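Long-range contacts in stress-induced protein 1 (Caenorhabditis elegans, PDB 4YE0), which is a small heat shock protein that probably binds unfolded proteins as a molecular chaperone, represented here by its alpha-crystallin domain: residues A[68-73]-A[80-85]; A[6-11]-A[84-89]; A[36-41]-A[53-58]. One frame throughout, in Å; residues are numbered along the deposited sequence.

In the fold
The three contacts belong to an alpha-crystallin domain, a sandwich of two antiparallel sheets. Interactions 1 and 2 share A84 and P85: the strand that pairs with 68-73 runs on into the turn that meets 6-11, and their centres are 11 Å apart. Interaction 3 lies in the facing sheet, its centre 16 Å from that of interaction 1, yet the two meet inside the sandwich, where M80 CE reaches I38 CG2 at 3.4 Å and I82 CD1 packs on I38 and L36. Interactions 2 and 3 do not touch, with nearest atoms about 8 Å apart. Interaction 3 also carries the two bound sulfate ions and continues into the second subunit.

Interaction 1: residues A[68-73]-A[80-85]; sequences AHIHTV and MTIDAP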
loop_
_atom_site.group_PDB
_atom_site.type_symbol
_atom_site.label_atom_id
_atom_site.label_comp_id
_atom_site.label_asym_id
_atom_site.label_seq_id
_atom_site.Cartn_x
_atom_site.Cartn_y
_atom_site.Cartn_z
ATOM N N ALA A 68 11.966 18.534 -19.724
ATOM C CA ALA A 68 11.578 19.900 -19.361
ATOM C C ALA A 68 10.062 20.116 -19.309
ATOM O O ALA A 68 9.595 21.055 -18.660
ATOM C CB ALA A 68 12.204 20.888 -20.332
ATOM N N HIS A 69 9.298 19.260 -19.992
ATOM C CA HIS A 69 7.846 19.423 -20.087
ATOM C C HIS A 69 7.080 18.221 -19.547
ATOM O O HIS A 69 5.958 17.937 -19.978
ATOM C CB HIS A 69 7.453 19.705 -21.537
ATOM C CG HIS A 69 7.966 21.014 -22.044
ATOM N ND1 HIS A 69 8.969 21.112 -22.982
ATOM C CD2 HIS A 69 7.631 22.284 -21.719
ATOM C CE1 HIS A 69 9.220 22.384 -23.226
ATOM N NE2 HIS A 69 8.422 23.117 -22.472
ATOM N N ILE A 70 7.688 17.523 -18.595
ATOM C CA ILE A 70 7.016 16.441 -17.895
ATOM C C ILE A 70 5.934 17.042 -17.002
ATOM O O ILE A 70 6.157 18.080 -16.373
ATOM C CB ILE A 70 8.020 15.604 -17.076
ATOM C CG1 ILE A 70 7.384 14.296 -16.608
ATOM C CG2 ILE A 70 8.566 16.389 -15.891
ATOM C CD1 ILE A 70 8.403 13.187 -16.437
ATOM N N HIS A 71 4.763 16.409 -16.967
ATOM C CA HIS A 71 3.627 16.946 -16.221
ATOM C C HIS A 71 2.946 15.855 -15.406
ATOM O O HIS A 71 2.680 14.766 -15.913
ATOM C CB HIS A 71 2.630 17.593 -17.185
ATOM C CG HIS A 71 1.705 18.570 -16.531
ATOM N ND1 HIS A 71 0.399 18.261 -16.212
ATOM C CD2 HIS A 71 1.897 19.850 -16.134
ATOM C CE1 HIS A 71 -0.174 19.310 -15.649
ATOM N NE2 HIS A 71 0.713 20.287 -15.589
ATOM N N THR A 72 2.661 16.161 -14.144
ATOM C CA THR A 72 2.090 15.199 -13.205
ATOM C C THR A 72 0.730 15.706 -12.736
ATOM O O THR A 72 0.621 16.835 -12.269
ATOM C CB THR A 72 3.022 15.032 -11.981
ATOM O OG1 THR A 72 4.306 14.559 -12.406
ATOM C CG2 THR A 72 2.449 14.064 -10.972
ATOM N N VAL A 73 -0.306 14.880 -12.867
ATOM C CA VAL A 73 -1.631 15.225 -12.339
ATOM C C VAL A 73 -2.279 14.032 -11.643
ATOM O O VAL A 73 -2.075 12.884 -12.037
ATOM C CB VAL A 73 -2.609 15.752 -13.429
ATOM C CG1 VAL A 73 -2.165 17.105 -13.972
ATOM C CG2 VAL A 73 -2.770 14.753 -14.559
ATOM N N MET A 80 -3.085 8.902 -10.749
ATOM C CA MET A 80 -2.040 9.827 -11.157
ATOM C C MET A 80 -1.650 9.526 -12.591
ATOM O O MET A 80 -1.481 8.364 -12.962
ATOM C CB MET A 80 -0.815 9.703 -10.254
ATOM C CG MET A 80 0.239 10.772 -10.499
ATOM S SD MET A 80 1.553 10.709 -9.266
ATOM C CE MET A 80 2.310 9.192 -9.763
ATOM N N THR A 81 -1.511 10.565 -13.402
ATOM C CA THR A 81 -0.907 10.395 -14.710
ATOM C C THR A 81 0.279 11.338 -14.862
ATOM O O THR A 81 0.217 12.519 -14.507
ATOM C CB THR A 81 -1.913 10.531 -15.881
ATOM O OG1 THR A 81 -1.212 10.431 -17.129
ATOM C CG2 THR A 81 -2.651 11.841 -15.840
ATOM N N ILE A 82 1.374 10.774 -15.355
ATOM C CA ILE A 82 2.579 11.521 -15.627
ATOM C C ILE A 82 2.806 11.415 -17.120
ATOM O O ILE A 82 2.863 10.311 -17.656
ATOM C CB ILE A 82 3.784 10.930 -14.874
ATOM C CG1 ILE A 82 3.532 10.973 -13.362
ATOM C CG2 ILE A 82 5.051 11.690 -15.239
ATOM C CD1 ILE A 82 4.528 10.179 -12.541
ATOM N N ASP A 83 2.921 12.554 -17.796
ATOM C CA ASP A 83 3.145 12.536 -19.236
ATOM C C ASP A 83 4.137 13.596 -19.695
ATOM O O ASP A 83 4.337 14.612 -19.025
ATOM C CB ASP A 83 1.814 12.669 -19.993
ATOM C CG ASP A 83 1.284 14.093 -20.017
ATOM O OD1 ASP A 83 0.879 14.556 -21.104
ATOM O OD2 ASP A 83 1.273 14.751 -18.959
ATOM N N ALA A 84 4.760 13.335 -20.841
ATOM C CA ALA A 84 5.704 14.264 -21.452
ATOM C C ALA A 84 5.774 14.028 -22.962
ATOM O O ALA A 84 5.602 12.898 -23.418
ATOM C CB ALA A 84 7.079 14.091 -20.827
ATOM N N PRO A 85 6.011 15.093 -23.746
ATOM C CA PRO A 85 6.284 14.876 -25.168
ATOM C C PRO A 85 7.686 14.320 -25.402
ATOM O O PRO A 85 8.544 14.406 -24.517
ATOM C CB PRO A 85 6.150 16.276 -25.778
ATOM C CG PRO A 85 6.374 17.220 -24.649
ATOM C CD PRO A 85 5.896 16.526 -23.409
#
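H71 and D83 form one hydrogen-bonded antiparallel pair and V73 and T81 the next, so four backbone bonds stitch 71-73 to 80-85. H71 N gives its proton to D83 O at 2.8 Å, and D83 N returns one to H71 O. V73 and T81 repeat the exchange, T81 N to V73 O closing to 2.7 Å. Between these pairs T72 faces I82 without such bonds, and alpha hydrogens lean on the same carbonyls: I82 CA lies 3.3 Å from H71 O.

Apolar packing covers the side bearing T72 and I82. I70 swings CG1 away from its own backbone nitrogen (chi1 -167°), across the strand, until it lies 3.8 Å from I82 CG2. A84 is small enough for the tight approach, and its CB lies 3.8 Å from I70 CA. The beta-branched T72 lies alongside I82, while its methyl CG2 crosses M80 SD at 3.9 Å; the long, unbranched M80 can reach T72 and, beyond it, I38 and V29 of the facing sheet. I82 also packs on I38, and T72 on V29. Past the last bridged pair, P85 CD and CG touch H69 CB; the imidazole of H69 turns elsewhere, bonding D66.

The other face is mixed, with H71, D83 and T81 polar and V73 apolar. D83 leans across to H71, its cross-strand partner, and OD2 comes 3.6 Å from H71 CB. T81 and V73 stand side by side with methyls in contact, and T81 OG1 has a weak hydrogen bond to V15 O.

Chemically, then, the hairpin has an oily side sealing the sandwich and a mixed, largely polar side turned from it. With 4.5 Å between H71 ND1 and D83 OD2, the nearby carboxylate would probably favour a protonated imidazole modestly.

Interaction 2: residues A[6-11]-A[84-89]; sequences VENTAQ and APKTGS
K86, just past the end of strand 79-85, reaches N8 and T9 and loses more surface to the contact than any other residue. Its chain leaves along the side of its own backbone nitrogen (chi1 -59°) and bends twice, which carries the ammonium to a pair of oxygens. NZ donates to N8 OD1 at 2.7 Å, almost in line with the amide C=O, and to T9 O, also at 2.7 Å, from a position tilted 28° out of that carbonyl's plane. A lysine suits this place because its methylenes can span the gap and lie against the backbone, CG being 3.5 Å from A10 O, while its ammonium can donate to several oxygens at once, here the N8 amide and the T9 carbonyl. D64 adds a long, weak ion pair to the same nitrogen.

Q11 contributes mainly through its main chain. Its carbonyl oxygen accepts from K86 N at 3.3 Å, a long bond with the donor well above the carbonyl plane, so the grip is modest; its side chain folds back beside S89. T9 OG1 accepts from Q11 N at 3.1 Å in an ST turn, which shapes this bend and presents its carbonyls to K86.

S89 closes the other end of a type I turn from K86. Its OG bonds K86 O at 3.2 Å, and CB rests 3.8 Å from A10 O; a small hydroxyl residue can brace the turn and still fit against the carbonyls of A10 and Q11.

The contact therefore bridges the loop after strand 6-8 and the turn leaving strand 79-85. Strand 12-18, which lies between 6-8 and 79-85 in the sheet, supplies F13, touching both N8 and K86, while T87 bonds back to D64.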
loop_
_atom_site.group_PDB
_atom_site.type_symbol
_atom_site.label_atom_id
_atom_site.label_comp_id
_atom_site.label_asym_id
_atom_site.label_seq_id
_atom_site.Cartn_x
_atom_site.Cartn_y
_atom_site.Cartn_z
ATOM N N VAL A 6 1.323 2.041 -19.081
ATOM C CA VAL A 6 2.551 2.657 -19.573
ATOM C C VAL A 6 2.370 2.835 -21.078
ATOM O O VAL A 6 2.017 1.886 -21.782
ATOM C CB VAL A 6 3.796 1.785 -19.306
ATOM C CG1 VAL A 6 5.044 2.429 -19.903
ATOM C CG2 VAL A 6 3.978 1.556 -17.811
ATOM N N GLU A 7 2.602 4.055 -21.558
ATOM C CA GLU A 7 2.454 4.389 -22.973
ATOM C C GLU A 7 3.764 5.000 -23.466
ATOM O O GLU A 7 4.432 5.728 -22.728
ATOM C CB GLU A 7 1.301 5.376 -23.157
ATOM C CG GLU A 7 0.801 5.515 -24.586
ATOM C CD GLU A 7 0.292 6.914 -24.889
ATOM O OE1 GLU A 7 1.107 7.865 -24.856
ATOM O OE2 GLU A 7 -0.920 7.064 -25.165
ATOM N N ASN A 8 4.130 4.701 -24.710
ATOM C CA ASN A 8 5.442 5.078 -25.233
ATOM C C ASN A 8 5.499 5.028 -26.763
ATOM O O ASN A 8 5.839 3.999 -27.352
ATOM C CB ASN A 8 6.513 4.161 -24.623
ATOM C CG ASN A 8 7.929 4.581 -24.979
ATOM O OD1 ASN A 8 8.156 5.641 -25.563
ATOM N ND2 ASN A 8 8.894 3.744 -24.615
ATOM N N THR A 9 5.165 6.151 -27.393
ATOM C CA THR A 9 5.230 6.293 -28.845
ATOM C C THR A 9 6.233 7.396 -29.188
ATOM O O THR A 9 6.907 7.917 -28.300
ATOM C CB THR A 9 3.841 6.642 -29.423
ATOM O OG1 THR A 9 3.431 7.935 -28.959
ATOM C CG2 THR A 9 2.808 5.603 -28.998
ATOM N N ALA A 10 6.336 7.749 -30.467
ATOM C CA ALA A 10 7.161 8.882 -30.888
ATOM C C ALA A 10 6.496 10.219 -30.551
ATOM O O ALA A 10 7.106 11.278 -30.706
ATOM C CB ALA A 10 7.448 8.802 -32.380
ATOM N N GLN A 11 5.247 10.166 -30.093
ATOM C CA GLN A 11 4.482 11.363 -29.778
ATOM C C GLN A 11 4.664 11.754 -28.317
ATOM O O GLN A 11 5.090 12.869 -28.012
ATOM C CB GLN A 11 2.994 11.127 -30.075
ATOM C CG GLN A 11 2.226 12.392 -30.426
ATOM C CD GLN A 11 2.778 13.085 -31.661
ATOM O OE1 GLN A 11 2.954 14.303 -31.675
ATOM N NE2 GLN A 11 3.071 12.308 -32.698
ATOM N N ALA A 84 4.760 13.335 -20.841
ATOM C CA ALA A 84 5.704 14.264 -21.452
ATOM C C ALA A 84 5.774 14.028 -22.962
ATOM O O ALA A 84 5.602 12.898 -23.418
ATOM C CB ALA A 84 7.079 14.091 -20.827
ATOM N N PRO A 85 6.011 15.093 -23.746
ATOM C CA PRO A 85 6.284 14.876 -25.168
ATOM C C PRO A 85 7.686 14.320 -25.402
ATOM O O PRO A 85 8.544 14.406 -24.517
ATOM C CB PRO A 85 6.150 16.276 -25.778
ATOM C CG PRO A 85 6.374 17.220 -24.649
ATOM C CD PRO A 85 5.896 16.526 -23.409
ATOM N N LYS A 86 7.908 13.743 -26.579
ATOM C CA LYS A 86 9.243 13.306 -26.973
ATOM C C LYS A 86 10.027 14.486 -27.539
ATOM O O LYS A 86 9.446 15.506 -27.913
ATOM C CB LYS A 86 9.160 12.170 -27.994
ATOM C CG LYS A 86 8.405 10.941 -27.506
ATOM C CD LYS A 86 8.926 10.440 -26.166
ATOM C CE LYS A 86 8.402 9.055 -25.823
ATOM N NZ LYS A 86 9.063 7.971 -26.604
ATOM N N THR A 87 11.351 14.344 -27.587
ATOM C CA THR A 87 12.231 15.430 -28.020
ATOM C C THR A 87 12.031 15.822 -29.488
ATOM O O THR A 87 12.064 17.007 -29.819
ATOM C CB THR A 87 13.721 15.086 -27.784
ATOM O OG1 THR A 87 13.974 13.728 -28.166
ATOM C CG2 THR A 87 14.089 15.265 -26.316
ATOM N N GLY A 88 11.812 14.837 -30.358
ATOM C CA GLY A 88 11.670 15.097 -31.794
ATOM C C GLY A 88 10.255 14.952 -32.324
ATOM O O GLY A 88 10.062 14.519 -33.461
ATOM N N SER A 89 9.266 15.333 -31.517
ATOM C CA SER A 89 7.858 15.126 -31.869
ATOM C C SER A 89 7.332 16.166 -32.866
ATOM O O SER A 89 6.586 15.816 -33.786
ATOM C CB SER A 89 6.984 15.103 -30.613
ATOM O OG SER A 89 7.040 16.342 -29.925
#

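Interaction 3: residues A[36-41]-A[53-58]; sequences LTIEGH and RSFTRQ. With SO4 (sulfate ion), chain C; SO4 (sulfate ion), chain D.
R57 O receives the proton of I38 N at 2.7 Å along a nearly straight path (N-H...O 171°), and R57 N answers to I38 O. In the next hydrogen-bonded pair G40 N donates to F55 O and F55 N to G40 O, each at 3.0 Å. The side chain of F55 departs between its own nitrogen and carbonyl (chi1 88°), which brings one ring face over the G40 backbone, G40 N lying near its rim, 3.7 Å above the plane. Glycine suits the spot, since any beta carbon there would strike the ring. CZ of F55 also meets I38 CG2 at 3.8 Å, and F22 packs against the ring edge-to-face. Cutting F55 back to an alanine is likely to open a gap over G40 and leave I38 and F22 without their aromatic neighbour.

On the reverse face, the E39 methylenes run beside T56, E39 CG to T56 CG2 3.6 Å.

Two arginines hold sulfates, probably from the crystallisation liquor. R57, on the I38/F55 face, binds one through NH2 to O1, 2.8 Å away in the guanidinium plane, while its NH1 bonds G1 O. R53 NH1 binds the other at O3, 3.0 Å away, and weakly at O2.

Together the segments make the hairpin 35-45/49-60 of the alpha-crystallin domain. Residues 53-58 pair antiparallel with a strand of the second subunit, extending the sheet across the dimer interface characteristic of metazoan small heat shock proteins.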
loop_
_atom_site.group_PDB
_atom_site.type_symbol
_atom_site.label_atom_id
_atom_site.label_comp_id
_atom_site.label_asym_id
_atom_site.label_seq_id
_atom_site.Cartn_x
_atom_site.Cartn_y
_atom_site.Cartn_z
ATOM N N LEU A 36 12.675 8.271 -12.824
ATOM C CA LEU A 36 11.471 8.820 -12.235
ATOM C C LEU A 36 11.037 7.969 -11.045
ATOM O O LEU A 36 10.848 6.757 -11.174
ATOM C CB LEU A 36 10.366 8.851 -13.293
ATOM C CG LEU A 36 9.138 9.696 -12.977
ATOM C CD1 LEU A 36 9.504 11.167 -12.914
ATOM C CD2 LEU A 36 8.069 9.462 -14.029
ATOM N N THR A 37 10.881 8.615 -9.896
ATOM C CA THR A 37 10.522 7.964 -8.645
ATOM C C THR A 37 9.216 8.535 -8.102
ATOM O O THR A 37 9.112 9.741 -7.891
ATOM C CB THR A 37 11.633 8.189 -7.598
ATOM O OG1 THR A 37 12.875 7.687 -8.109
ATOM C CG2 THR A 37 11.312 7.484 -6.292
ATOM N N ILE A 38 8.228 7.668 -7.881
ATOM C CA ILE A 38 6.974 8.059 -7.245
ATOM C C ILE A 38 6.862 7.364 -5.897
ATOM O O ILE A 38 6.960 6.138 -5.818
ATOM C CB ILE A 38 5.745 7.675 -8.091
ATOM C CG1 ILE A 38 5.858 8.264 -9.502
ATOM C CG2 ILE A 38 4.467 8.136 -7.404
ATOM C CD1 ILE A 38 6.502 7.336 -10.508
ATOM N N GLU A 39 6.633 8.153 -4.851
ATOM C CA GLU A 39 6.575 7.656 -3.481
ATOM C C GLU A 39 5.308 8.110 -2.774
ATOM O O GLU A 39 4.854 9.239 -2.954
ATOM C CB GLU A 39 7.779 8.161 -2.679
ATOM C CG GLU A 39 9.055 7.386 -2.930
ATOM C CD GLU A 39 10.211 7.863 -2.069
ATOM O OE1 GLU A 39 10.001 8.135 -0.867
ATOM O OE2 GLU A 39 11.338 7.957 -2.597
ATOM N N GLY A 40 4.761 7.222 -1.955
ATOM C CA GLY A 40 3.632 7.539 -1.094
ATOM C C GLY A 40 3.929 7.071 0.316
ATOM O O GLY A 40 4.415 5.957 0.509
ATOM N N HIS A 41 3.666 7.924 1.300
ATOM C CA HIS A 41 3.802 7.538 2.699
ATOM C C HIS A 41 2.633 8.059 3.519
ATOM O O HIS A 41 2.414 9.270 3.617
ATOM C CB HIS A 41 5.123 8.024 3.295
ATOM C CG HIS A 41 5.377 7.506 4.679
ATOM N ND1 HIS A 41 5.950 8.270 5.673
ATOM C CD2 HIS A 41 5.109 6.303 5.240
ATOM C CE1 HIS A 41 6.039 7.555 6.780
ATOM N NE2 HIS A 41 5.535 6.357 6.544
ATOM N N ARG A 53 1.310 3.027 5.768
ATOM C CA ARG A 53 1.299 2.546 4.388
ATOM C C ARG A 53 2.392 3.247 3.617
ATOM O O ARG A 53 2.732 4.388 3.912
ATOM C CB ARG A 53 -0.018 2.876 3.694
ATOM C CG ARG A 53 -1.181 1.974 4.033
ATOM C CD ARG A 53 -2.316 2.197 3.043
ATOM N NE ARG A 53 -2.875 3.547 3.093
ATOM C CZ ARG A 53 -3.693 3.993 4.045
ATOM N NH1 ARG A 53 -4.043 3.215 5.062
ATOM N NH2 ARG A 53 -4.160 5.234 3.994
ATOM N N SER A 54 2.903 2.574 2.596
ATOM C CA SER A 54 4.028 3.077 1.831
ATOM C C SER A 54 4.088 2.407 0.480
ATOM O O SER A 54 3.682 1.251 0.330
ATOM C CB SER A 54 5.338 2.796 2.567
ATOM O OG SER A 54 5.544 3.714 3.620
ATOM N N PHE A 55 4.598 3.138 -0.502
ATOM C CA PHE A 55 5.023 2.529 -1.750
ATOM C C PHE A 55 6.076 3.398 -2.417
ATOM O O PHE A 55 6.145 4.608 -2.189
ATOM C CB PHE A 55 3.837 2.255 -2.692
ATOM C CG PHE A 55 3.478 3.410 -3.586
ATOM C CD1 PHE A 55 2.521 4.338 -3.193
ATOM C CD2 PHE A 55 4.083 3.560 -4.829
ATOM C CE1 PHE A 55 2.184 5.399 -4.018
ATOM C CE2 PHE A 55 3.750 4.621 -5.656
ATOM C CZ PHE A 55 2.798 5.541 -5.250
ATOM N N THR A 56 6.914 2.753 -3.217
ATOM C CA THR A 56 7.896 3.437 -4.031
ATOM C C THR A 56 7.901 2.760 -5.391
ATOM O O THR A 56 8.092 1.548 -5.489
ATOM C CB THR A 56 9.296 3.374 -3.397
ATOM O OG1 THR A 56 9.224 3.820 -2.041
ATOM C CG2 THR A 56 10.287 4.252 -4.166
ATOM N N ARG A 57 7.657 3.543 -6.435
ATOM C CA ARG A 57 7.680 3.049 -7.804
ATOM C C ARG A 57 8.734 3.840 -8.547
ATOM O O ARG A 57 8.763 5.068 -8.480
ATOM C CB ARG A 57 6.317 3.238 -8.464
ATOM C CG ARG A 57 6.241 2.803 -9.922
ATOM C CD ARG A 57 6.054 1.303 -10.085
ATOM N NE ARG A 57 4.842 0.813 -9.431
ATOM C CZ ARG A 57 4.430 -0.453 -9.456
ATOM N NH1 ARG A 57 3.317 -0.798 -8.821
ATOM N NH2 ARG A 57 5.117 -1.381 -10.112
ATOM N N GLN A 58 9.606 3.134 -9.252
ATOM C CA GLN A 58 10.688 3.779 -9.966
ATOM C C GLN A 58 10.849 3.177 -11.348
ATOM O O GLN A 58 10.744 1.965 -11.519
ATOM C CB GLN A 58 11.979 3.645 -9.165
ATOM C CG GLN A 58 13.180 4.326 -9.786
ATOM C CD GLN A 58 14.389 4.267 -8.877
ATOM O OE1 GLN A 58 14.432 4.936 -7.846
ATOM N NE2 GLN A 58 15.375 3.453 -9.247
HETATM S S SO4 C . -5.801 4.497 7.898
HETATM O O1 SO4 C . -6.192 5.913 7.703
HETATM O O2 SO4 C . -4.329 4.389 7.831
HETATM O O3 SO4 C . -6.406 3.652 6.841
HETATM O O4 SO4 C . -6.261 4.035 9.228
HETATM S S SO4 D . 4.307 -4.810 -8.599
HETATM O O1 SO4 D . 4.616 -4.109 -9.865
HETATM O O2 SO4 D . 4.728 -6.227 -8.702
HETATM O O3 SO4 D . 2.851 -4.740 -8.338
HETATM O O4 SO4 D . 5.039 -4.169 -7.487
#